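PDB 2PC6: probable acetolactate synthase isozyme III (Small subunit) from Nitrosomonas europaea ATCC 19718, which is probably a regulatory small subunit built on ACT-type domains, of a kind that generally partners a larger catalytic subunit. Local coordinates for residues V84-R94 and L144-G155; R100-F110 and V117-L126. All coordinates share one frame; numbering follows the deposited sequence.

Contact 1 of 2, residues V84-R94 and L144-G155; sequences VERELMLVKVR and LILEIARTGVSG
The side chains of Lys92 and Glu147 run alongside each other in one direction. Lys92 NZ meets Glu147 OE2 at 2.8 Å in a salt bridge, nearly along the C-O axis of that oxygen. The lysine chain runs straight from the backbone and bends at chi3 (-60°), which turns its amine to the carboxylate. NZ also bonds to Ser157 O and Gly159 O of the second subunit, and Glu147 OE1 pairs with Arg47 of that subunit. Leu146 CD1 packs on Lys92 CG at 3.7 Å and lies over one face of the Arg94 guanidinium, toward its rim; that group bonds to Glu120 O and to Glu160 of the second subunit. Two residues, Leu146 and Glu147, stand against Lys92 alone, which makes a classic beta bulge, and Lys92 O takes the Leu146 N-H at 2.7 Å. On the other face of the sheet, Val91 CG1 touches Ile148 CG1 at 3.9 Å. Further along, Thr151 OG1 accepts from Leu88 N at 3.0 Å. Here the register slips by one residue, and pairing resumes at Arg86 and Ser154. Glu87 and Arg150 pair in a salt bridge whose detail is doubtful, Glu87 OE2 being less surely placed; Arg150 NH2 also pairs with Asp134. Strand segments 84-94 and 145-150 run antiparallel, at 166°. Strand 145-157 is outermost within the chain. Strand 83-94 has strand 121-128 on its other side, and helix 130-139 covers the Met89 and Ile148 face.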
loop_
_atom_site.group_PDB
_atom_site.type_symbol
_atom_site.label_atom_id
_atom_site.label_comp_id
_atom_site.label_asym_id
_atom_site.label_seq_id
_atom_site.Cartn_x
_atom_site.Cartn_y
_atom_site.Cartn_z
ATOM N N VAL A 84 4.301 -12.783 7.512
ATOM C CA VAL A 84 4.477 -12.784 6.091
ATOM C C VAL A 84 4.292 -11.385 5.605
ATOM O O VAL A 84 3.428 -10.677 6.089
ATOM C CB VAL A 84 3.484 -13.684 5.398
ATOM C CG1 VAL A 84 3.799 -15.072 5.716
ATOM C CG2 VAL A 84 2.086 -13.373 5.852
ATOM N N GLU A 85 5.111 -10.971 4.648
ATOM C CA GLU A 85 4.899 -9.654 4.082
ATOM C C GLU A 85 4.977 -9.684 2.575
ATOM O O GLU A 85 5.686 -10.519 1.991
ATOM C CB GLU A 85 5.789 -8.558 4.723
ATOM C CG GLU A 85 7.253 -8.726 4.447
ATOM C CD GLU A 85 7.709 -8.123 3.107
ATOM O OE1 GLU A 85 7.001 -7.224 2.555
ATOM O OE2 GLU A 85 8.791 -8.557 2.617
ATOM N N ARG A 86 4.199 -8.777 1.978
ATOM C CA ARG A 86 4.151 -8.589 0.539
ATOM C C ARG A 86 4.027 -7.147 0.233
ATOM O O ARG A 86 3.464 -6.375 1.004
ATOM C CB ARG A 86 2.999 -9.363 -0.119
ATOM C CG ARG A 86 3.179 -10.889 -0.075
ATOM C CD ARG A 86 4.447 -11.316 -0.775
ATOM N NE ARG A 86 4.531 -12.787 -0.915
ATOM C CZ ARG A 86 5.050 -13.572 0.027
ATOM N NH1 ARG A 86 5.500 -13.006 1.137
ATOM N NH2 ARG A 86 5.108 -14.912 -0.109
ATOM N N GLU A 87 4.595 -6.765 -0.893
ATOM C CA GLU A 87 4.403 -5.434 -1.368
ATOM C C GLU A 87 4.011 -5.511 -2.817
ATOM O O GLU A 87 4.392 -6.457 -3.520
ATOM C CB GLU A 87 5.712 -4.693 -1.231
ATOM C CG GLU A 87 5.553 -3.182 -1.366
ATOM C CD GLU A 87 6.865 -2.470 -1.045
ATOM O OE1 GLU A 87 7.865 -3.179 -0.657
ATOM O OE2 GLU A 87 6.887 -1.212 -1.173
ATOM N N LEU A 88 3.248 -4.528 -3.268
ATOM C CA LEU A 88 2.980 -4.385 -4.696
ATOM C C LEU A 88 3.655 -3.142 -5.274
ATOM O O LEU A 88 3.726 -2.090 -4.650
ATOM C CB LEU A 88 1.466 -4.388 -4.984
ATOM C CG LEU A 88 1.031 -4.282 -6.466
ATOM C CD1 LEU A 88 -0.225 -5.075 -6.721
ATOM C CD2 LEU A 88 0.734 -2.860 -6.723
HETATM N N MSE A 89 4.135 -3.264 -6.485
HETATM C CA MSE A 89 4.805 -2.182 -7.140
HETATM C C MSE A 89 4.435 -2.124 -8.616
HETATM O O MSE A 89 4.341 -3.144 -9.309
HETATM C CB MSE A 89 6.295 -2.357 -6.958
HETATM C CG MSE A 89 7.123 -1.468 -7.791
HETATM SE SE MSE A 89 9.036 -1.658 -7.286
HETATM C CE MSE A 89 9.365 -3.445 -8.020
ATOM N N LEU A 90 4.256 -0.899 -9.073
ATOM C CA LEU A 90 4.077 -0.548 -10.463
ATOM C C LEU A 90 5.281 0.299 -10.948
ATOM O O LEU A 90 5.531 1.412 -10.438
ATOM C CB LEU A 90 2.798 0.281 -10.585
ATOM C CG LEU A 90 1.512 -0.286 -11.186
ATOM C CD1 LEU A 90 1.238 -1.748 -10.870
ATOM C CD2 LEU A 90 0.350 0.586 -10.776
ATOM N N VAL A 91 5.983 -0.216 -11.959
ATOM C CA VAL A 91 7.170 0.412 -12.511
ATOM C C VAL A 91 6.919 0.731 -13.973
ATOM O O VAL A 91 6.739 -0.197 -14.801
ATOM C CB VAL A 91 8.333 -0.582 -12.496
ATOM C CG1 VAL A 91 9.583 0.114 -12.866
ATOM C CG2 VAL A 91 8.462 -1.156 -11.142
ATOM N N LYS A 92 6.925 2.016 -14.320
ATOM C CA LYS A 92 6.768 2.380 -15.737
ATOM C C LYS A 92 8.144 2.618 -16.334
ATOM O O LYS A 92 8.897 3.420 -15.814
ATOM C CB LYS A 92 5.852 3.601 -15.892
ATOM C CG LYS A 92 5.833 4.214 -17.265
ATOM C CD LYS A 92 5.022 5.538 -17.298
ATOM C CE LYS A 92 3.580 5.270 -16.870
ATOM N NZ LYS A 92 2.782 6.517 -16.758
ATOM N N VAL A 93 8.460 1.908 -17.413
ATOM C CA VAL A 93 9.795 1.861 -17.970
ATOM C C VAL A 93 9.754 2.192 -19.439
ATOM O O VAL A 93 8.806 1.842 -20.148
ATOM C CB VAL A 93 10.455 0.436 -17.846
ATOM C CG1 VAL A 93 10.810 0.116 -16.422
ATOM C CG2 VAL A 93 9.529 -0.673 -18.469
ATOM N N ARG A 94 10.798 2.877 -19.877
ATOM C CA ARG A 94 11.032 3.208 -21.237
ATOM C C ARG A 94 11.462 1.906 -21.889
ATOM O O ARG A 94 12.333 1.211 -21.375
ATOM C CB ARG A 94 12.152 4.260 -21.260
ATOM C CG ARG A 94 12.781 4.617 -22.618
ATOM C CD ARG A 94 11.790 5.206 -23.621
ATOM N NE ARG A 94 11.161 6.470 -23.250
ATOM C CZ ARG A 94 9.847 6.658 -23.203
ATOM N NH1 ARG A 94 9.030 5.640 -23.456
ATOM N NH2 ARG A 94 9.337 7.841 -22.885
ATOM N N LEU A 144 16.202 3.852 -17.454
ATOM C CA LEU A 144 14.940 3.353 -17.979
ATOM C C LEU A 144 13.754 3.666 -17.099
ATOM O O LEU A 144 12.634 3.701 -17.587
ATOM C CB LEU A 144 14.977 1.860 -18.313
ATOM C CG LEU A 144 16.095 1.547 -19.300
ATOM C CD1 LEU A 144 16.205 0.063 -19.674
ATOM C CD2 LEU A 144 15.970 2.446 -20.520
ATOM N N ILE A 145 13.928 3.907 -15.820
ATOM C CA ILE A 145 12.693 4.010 -15.068
ATOM C C ILE A 145 12.014 5.345 -15.295
ATOM O O ILE A 145 12.613 6.382 -15.066
ATOM C CB ILE A 145 12.923 3.737 -13.613
ATOM C CG1 ILE A 145 13.175 2.233 -13.463
ATOM C CG2 ILE A 145 11.703 4.159 -12.791
ATOM C CD1 ILE A 145 13.811 1.883 -12.154
ATOM N N LEU A 146 10.776 5.348 -15.772
ATOM C CA LEU A 146 10.079 6.641 -15.908
ATOM C C LEU A 146 9.442 7.138 -14.611
ATOM O O LEU A 146 9.550 8.325 -14.278
ATOM C CB LEU A 146 9.041 6.611 -17.021
ATOM C CG LEU A 146 9.571 6.340 -18.420
ATOM C CD1 LEU A 146 8.419 5.964 -19.319
ATOM C CD2 LEU A 146 10.264 7.594 -18.916
ATOM N N GLU A 147 8.757 6.236 -13.904
ATOM C CA GLU A 147 8.234 6.495 -12.537
ATOM C C GLU A 147 7.830 5.144 -11.924
ATOM O O GLU A 147 7.769 4.140 -12.616
ATOM C CB GLU A 147 7.043 7.467 -12.552
ATOM C CG GLU A 147 5.922 6.938 -13.397
ATOM C CD GLU A 147 4.726 7.861 -13.511
ATOM O OE1 GLU A 147 4.613 8.857 -12.767
ATOM O OE2 GLU A 147 3.873 7.579 -14.384
ATOM N N ILE A 148 7.535 5.150 -10.642
ATOM C CA ILE A 148 7.297 3.947 -9.846
ATOM C C ILE A 148 6.234 4.263 -8.788
ATOM O O ILE A 148 6.277 5.324 -8.176
ATOM C CB ILE A 148 8.598 3.564 -9.104
ATOM C CG1 ILE A 148 9.488 2.723 -9.997
ATOM C CG2 ILE A 148 8.338 2.838 -7.764
ATOM C CD1 ILE A 148 10.798 2.376 -9.235
ATOM N N ALA A 149 5.282 3.347 -8.598
ATOM C CA ALA A 149 4.296 3.443 -7.535
ATOM C C ALA A 149 4.235 2.101 -6.841
ATOM O O ALA A 149 3.952 1.055 -7.430
ATOM C CB ALA A 149 2.960 3.863 -8.046
ATOM N N ARG A 150 4.491 2.192 -5.551
ATOM C CA ARG A 150 4.921 1.112 -4.734
ATOM C C ARG A 150 4.119 1.288 -3.478
ATOM O O ARG A 150 4.120 2.372 -2.884
ATOM C CB ARG A 150 6.411 1.298 -4.506
ATOM C CG ARG A 150 7.017 0.442 -3.450
ATOM C CD ARG A 150 8.519 0.578 -3.463
ATOM N NE ARG A 150 9.093 -0.475 -2.645
ATOM C CZ ARG A 150 10.329 -0.945 -2.795
ATOM N NH1 ARG A 150 11.118 -0.446 -3.742
ATOM N NH2 ARG A 150 10.772 -1.934 -2.020
ATOM N N THR A 151 3.402 0.228 -3.096
ATOM C CA THR A 151 2.296 0.319 -2.125
ATOM C C THR A 151 2.738 0.324 -0.690
ATOM O O THR A 151 1.888 0.516 0.198
ATOM C CB THR A 151 1.301 -0.872 -2.152
ATOM O OG1 THR A 151 2.009 -2.108 -1.926
ATOM C CG2 THR A 151 0.538 -0.908 -3.411
ATOM N N GLY A 152 4.021 0.066 -0.441
ATOM C CA GLY A 152 4.434 -0.156 0.938
ATOM C C GLY A 152 3.885 -1.475 1.471
ATOM O O GLY A 152 2.826 -1.955 1.042
ATOM N N VAL A 153 4.638 -2.059 2.398
ATOM C CA VAL A 153 4.412 -3.402 2.898
ATOM C C VAL A 153 3.036 -3.624 3.482
ATOM O O VAL A 153 2.429 -2.747 4.096
ATOM C CB VAL A 153 5.432 -3.782 3.982
ATOM C CG1 VAL A 153 5.007 -5.091 4.668
ATOM C CG2 VAL A 153 6.823 -3.951 3.370
ATOM N N SER A 154 2.541 -4.816 3.264
ATOM C CA SER A 154 1.413 -5.270 3.986
ATOM C C SER A 154 1.780 -6.634 4.598
ATOM O O SER A 154 2.290 -7.514 3.903
ATOM C CB SER A 154 0.271 -5.387 3.037
ATOM O OG SER A 154 -0.647 -6.300 3.589
ATOM N N GLY A 155 1.570 -6.790 5.902
ATOM C CA GLY A 155 1.943 -8.024 6.587
ATOM C C GLY A 155 0.940 -8.594 7.571
ATOM O O GLY A 155 0.050 -7.893 8.082
#

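Contact 2 of 2, residues R100-F110 and V117-L126; sequences REEMKRLADIF and VTNELYTIEL
The Arg100 guanidinium lies between Tyr122 and Asn119. Tyr122 OH sits 3.9 Å above one face, over its centre, and the ring plane is turned 30° from the guanidinium plane. Asn119 O lies over the opposite face, toward the rim. Helix 98-109 packs here on the antiparallel sheet of an ACT-like domain, close to the turn between strands 113-118 and 121-128. The Arg100 chain is extended at chi2 and bends at chi3 (109°), which carries its guanidinium to this turn. Thr118 O comes near the edge, tilted from the guanidinium plane, and accepts from Arg100 NH1 at 2.9 Å, with a bent N-H...O angle of 131°. A second bond to it, from NH2, is weak. NH1 also bonds to Ala95 O. Helix segment 100-109 and strand 121-126 run nearly parallel, their axes 9.5 Å from each other at closest approach. The Tyr122 ring meets the helix with its edge. Met103 CB lies in the ring plane, 3.7 Å from Tyr122 CD2, and Arg100 O is also at the edge. Farther along, Ala107 CB touches Ile124 CG2 at 4.0 Å. Phe110 CB reaches Leu126 CD2 just past the helix, where the Phe110 ring meets Phe136 edge-to-face. The turn is braced by Thr118, whose hydroxyl forms an ST turn and an ST motif. Thr118 OG1 accepts from Glu120 N at 2.8 Å and from Leu121 N at 2.9 Å.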
loop_
_atom_site.group_PDB
_atom_site.type_symbol
_atom_site.label_atom_id
_atom_site.label_comp_id
_atom_site.label_asym_id
_atom_site.label_seq_id
_atom_site.Cartn_x
_atom_site.Cartn_y
_atom_site.Cartn_z
ATOM N N ARG A 100 13.074 -3.488 -25.240
ATOM C CA ARG A 100 11.779 -4.129 -25.196
ATOM C C ARG A 100 11.903 -5.597 -24.845
ATOM O O ARG A 100 11.141 -6.082 -24.037
ATOM C CB ARG A 100 11.037 -3.966 -26.512
ATOM C CG ARG A 100 10.152 -2.785 -26.471
ATOM C CD ARG A 100 9.458 -2.515 -27.779
ATOM N NE ARG A 100 8.006 -2.790 -27.759
ATOM C CZ ARG A 100 7.093 -2.172 -27.002
ATOM N NH1 ARG A 100 7.415 -1.224 -26.099
ATOM N NH2 ARG A 100 5.827 -2.500 -27.158
ATOM N N GLU A 101 12.878 -6.285 -25.427
ATOM C CA GLU A 101 13.075 -7.683 -25.132
ATOM C C GLU A 101 13.604 -7.812 -23.687
ATOM O O GLU A 101 13.131 -8.673 -22.923
ATOM C CB GLU A 101 14.029 -8.341 -26.146
ATOM C CG GLU A 101 13.390 -9.256 -27.238
ATOM C CD GLU A 101 13.270 -8.591 -28.670
ATOM O OE1 GLU A 101 13.543 -7.345 -28.769
ATOM O OE2 GLU A 101 12.876 -9.313 -29.666
ATOM N N GLU A 102 14.557 -6.947 -23.320
ATOM C CA GLU A 102 15.183 -6.991 -22.017
ATOM C C GLU A 102 14.176 -6.811 -20.876
ATOM O O GLU A 102 14.167 -7.602 -19.926
ATOM C CB GLU A 102 16.314 -5.954 -21.919
ATOM C CG GLU A 102 17.004 -5.866 -20.495
ATOM C CD GLU A 102 17.747 -7.158 -20.057
ATOM O OE1 GLU A 102 18.054 -8.013 -20.912
ATOM O OE2 GLU A 102 18.058 -7.312 -18.860
HETATM N N MSE A 103 13.333 -5.776 -20.986
HETATM C CA MSE A 103 12.276 -5.469 -20.017
HETATM C C MSE A 103 11.278 -6.579 -19.948
HETATM O O MSE A 103 10.805 -6.898 -18.866
HETATM C CB MSE A 103 11.537 -4.174 -20.355
HETATM C CG MSE A 103 12.339 -2.916 -20.199
HETATM SE SE MSE A 103 13.040 -2.647 -18.386
HETATM C CE MSE A 103 14.761 -3.603 -18.518
ATOM N N LYS A 104 10.938 -7.180 -21.090
ATOM C CA LYS A 104 10.053 -8.336 -21.052
ATOM C C LYS A 104 10.740 -9.523 -20.322
ATOM O O LYS A 104 10.124 -10.185 -19.466
ATOM C CB LYS A 104 9.586 -8.705 -22.453
ATOM C CG LYS A 104 8.662 -9.948 -22.523
ATOM C CD LYS A 104 7.312 -9.765 -21.714
ATOM C CE LYS A 104 6.239 -10.785 -22.193
ATOM N NZ LYS A 104 6.234 -12.100 -21.437
ATOM N N ARG A 105 12.013 -9.783 -20.623
ATOM C CA ARG A 105 12.729 -10.853 -19.863
ATOM C C ARG A 105 12.734 -10.630 -18.355
ATOM O O ARG A 105 12.484 -11.595 -17.625
ATOM C CB ARG A 105 14.156 -11.079 -20.316
ATOM C CG ARG A 105 14.244 -11.787 -21.602
ATOM C CD ARG A 105 15.687 -12.115 -21.904
ATOM N NE ARG A 105 16.526 -10.922 -22.020
ATOM C CZ ARG A 105 16.766 -10.295 -23.171
ATOM N NH1 ARG A 105 16.216 -10.731 -24.296
ATOM N NH2 ARG A 105 17.547 -9.213 -23.185
ATOM N N LEU A 106 12.977 -9.380 -17.910
ATOM C CA LEU A 106 12.990 -9.044 -16.472
ATOM C C LEU A 106 11.633 -9.191 -15.861
ATOM O O LEU A 106 11.488 -9.768 -14.755
ATOM C CB LEU A 106 13.528 -7.645 -16.183
ATOM C CG LEU A 106 15.038 -7.447 -16.202
ATOM C CD1 LEU A 106 15.455 -5.926 -16.037
ATOM C CD2 LEU A 106 15.733 -8.314 -15.134
ATOM N N ALA A 107 10.615 -8.702 -16.555
ATOM C CA ALA A 107 9.268 -8.954 -16.066
ATOM C C ALA A 107 9.089 -10.479 -15.856
ATOM O O ALA A 107 8.692 -10.890 -14.756
ATOM C CB ALA A 107 8.190 -8.368 -16.997
ATOM N N ASP A 108 9.368 -11.318 -16.853
ATOM C CA ASP A 108 9.109 -12.763 -16.696
ATOM C C ASP A 108 9.939 -13.370 -15.578
ATOM O O ASP A 108 9.472 -14.190 -14.814
ATOM C CB ASP A 108 9.367 -13.574 -17.993
ATOM C CG ASP A 108 8.435 -13.172 -19.174
ATOM O OD1 ASP A 108 7.321 -12.646 -18.951
ATOM O OD2 ASP A 108 8.833 -13.406 -20.357
ATOM N N ILE A 109 11.184 -12.957 -15.479
ATOM C CA ILE A 109 12.075 -13.531 -14.468
ATOM C C ILE A 109 11.526 -13.285 -13.049
ATOM O O ILE A 109 11.521 -14.185 -12.219
ATOM C CB ILE A 109 13.506 -12.971 -14.622
ATOM C CG1 ILE A 109 14.170 -13.605 -15.837
ATOM C CG2 ILE A 109 14.324 -13.212 -13.350
ATOM C CD1 ILE A 109 15.316 -12.789 -16.408
ATOM N N PHE A 110 11.052 -12.065 -12.794
ATOM C CA PHE A 110 10.494 -11.684 -11.496
ATOM C C PHE A 110 9.018 -11.987 -11.410
ATOM O O PHE A 110 8.365 -11.597 -10.467
ATOM C CB PHE A 110 10.753 -10.209 -11.272
ATOM C CG PHE A 110 12.169 -9.919 -10.836
ATOM C CD1 PHE A 110 13.180 -9.759 -11.771
ATOM C CD2 PHE A 110 12.482 -9.845 -9.490
ATOM C CE1 PHE A 110 14.507 -9.487 -11.355
ATOM C CE2 PHE A 110 13.804 -9.607 -9.043
ATOM C CZ PHE A 110 14.815 -9.421 -9.956
ATOM N N VAL A 117 0.734 -0.856 -22.117
ATOM C CA VAL A 117 1.771 -0.993 -23.118
ATOM C C VAL A 117 1.593 -0.070 -24.284
ATOM O O VAL A 117 0.482 0.021 -24.801
ATOM C CB VAL A 117 1.979 -2.479 -23.571
ATOM C CG1 VAL A 117 0.690 -3.235 -23.570
ATOM C CG2 VAL A 117 2.657 -2.546 -24.931
ATOM N N THR A 118 2.669 0.652 -24.644
ATOM C CA THR A 118 2.759 1.351 -25.948
ATOM C C THR A 118 4.018 0.896 -26.691
ATOM O O THR A 118 4.874 0.140 -26.141
ATOM C CB THR A 118 2.947 2.855 -25.809
ATOM O OG1 THR A 118 4.332 3.099 -25.526
ATOM C CG2 THR A 118 2.070 3.423 -24.722
ATOM N N ASN A 119 4.153 1.397 -27.918
ATOM C CA ASN A 119 5.368 1.203 -28.710
ATOM C C ASN A 119 6.693 1.557 -28.036
ATOM O O ASN A 119 7.732 1.054 -28.464
ATOM C CB ASN A 119 5.265 1.972 -29.993
ATOM C CG ASN A 119 4.708 1.120 -31.106
ATOM O OD1 ASN A 119 4.546 -0.092 -30.919
ATOM N ND2 ASN A 119 4.394 1.742 -32.277
ATOM N N GLU A 120 6.661 2.396 -26.986
ATOM C CA GLU A 120 7.884 2.898 -26.385
ATOM C C GLU A 120 7.920 2.690 -24.888
ATOM O O GLU A 120 8.913 3.011 -24.235
ATOM C CB GLU A 120 8.025 4.387 -26.672
ATOM C CG GLU A 120 8.278 4.751 -28.148
ATOM C CD GLU A 120 7.005 4.820 -29.013
ATOM O OE1 GLU A 120 5.914 5.033 -28.440
ATOM O OE2 GLU A 120 7.103 4.671 -30.273
ATOM N N LEU A 121 6.835 2.185 -24.314
ATOM C CA LEU A 121 6.851 1.917 -22.868
ATOM C C LEU A 121 6.114 0.667 -22.358
ATOM O O LEU A 121 5.275 0.093 -23.052
ATOM C CB LEU A 121 6.456 3.173 -22.097
ATOM C CG LEU A 121 5.022 3.606 -21.899
ATOM C CD1 LEU A 121 4.273 2.702 -20.877
ATOM C CD2 LEU A 121 5.050 5.056 -21.385
ATOM N N TYR A 122 6.450 0.247 -21.142
ATOM C CA TYR A 122 5.701 -0.783 -20.446
ATOM C C TYR A 122 5.410 -0.299 -19.043
ATOM O O TYR A 122 6.271 0.371 -18.422
ATOM C CB TYR A 122 6.541 -2.030 -20.283
ATOM C CG TYR A 122 6.848 -2.858 -21.512
ATOM C CD1 TYR A 122 5.908 -3.056 -22.512
ATOM C CD2 TYR A 122 8.069 -3.514 -21.616
ATOM C CE1 TYR A 122 6.184 -3.865 -23.569
ATOM C CE2 TYR A 122 8.357 -4.306 -22.665
ATOM C CZ TYR A 122 7.416 -4.476 -23.644
ATOM O OH TYR A 122 7.711 -5.285 -24.696
ATOM N N THR A 123 4.244 -0.666 -18.508
ATOM C CA THR A 123 4.076 -0.566 -17.085
ATOM C C THR A 123 4.024 -1.954 -16.524
ATOM O O THR A 123 3.165 -2.738 -16.918
ATOM C CB THR A 123 2.872 0.227 -16.697
ATOM O OG1 THR A 123 3.081 1.553 -17.142
ATOM C CG2 THR A 123 2.754 0.307 -15.178
ATOM N N ILE A 124 4.964 -2.262 -15.627
ATOM C CA ILE A 124 5.113 -3.624 -15.054
ATOM C C ILE A 124 4.591 -3.725 -13.628
ATOM O O ILE A 124 4.903 -2.888 -12.800
ATOM C CB ILE A 124 6.597 -4.066 -15.095
ATOM C CG1 ILE A 124 7.111 -3.994 -16.550
ATOM C CG2 ILE A 124 6.748 -5.481 -14.562
ATOM C CD1 ILE A 124 8.626 -4.130 -16.732
ATOM N N GLU A 125 3.802 -4.760 -13.346
ATOM C CA GLU A 125 3.270 -4.976 -12.019
ATOM C C GLU A 125 4.043 -6.094 -11.322
ATOM O O GLU A 125 4.153 -7.196 -11.857
ATOM C CB GLU A 125 1.828 -5.366 -12.159
ATOM C CG GLU A 125 1.104 -5.601 -10.863
ATOM C CD GLU A 125 0.010 -6.653 -11.030
ATOM O OE1 GLU A 125 -1.023 -6.458 -11.751
ATOM O OE2 GLU A 125 0.203 -7.727 -10.426
ATOM N N LEU A 126 4.564 -5.804 -10.128
ATOM C CA LEU A 126 5.351 -6.772 -9.360
ATOM C C LEU A 126 4.806 -6.917 -7.959
ATOM O O LEU A 126 4.454 -5.922 -7.344
ATOM C CB LEU A 126 6.734 -6.204 -9.145
ATOM C CG LEU A 126 7.883 -6.785 -9.936
ATOM C CD1 LEU A 126 8.308 -5.747 -11.068
ATOM C CD2 LEU A 126 9.053 -7.029 -8.949
#

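How the contacts relate
From the N terminus, the chain first passes through an antiparallel sheet made of strands 3-12, 34-39, 45-54 and 72-77. It then enters strand 83-94, the first side of contact 1. Helix 98-109 follows and begins contact 2. The end of strand 113-118 and then strand 121-128 return to the helix and close contact 2. Helix 130-139 and strand 145-157 come next and close the long loop of contact 1, so contact 2 lies wholly within it. Strand 83-94 joins the two, since it pairs with both 121-128 and 145-157. Arg94 NH1 probably bonds to Glu120 O at 2.7 Å. Both contacts touch the second subunit.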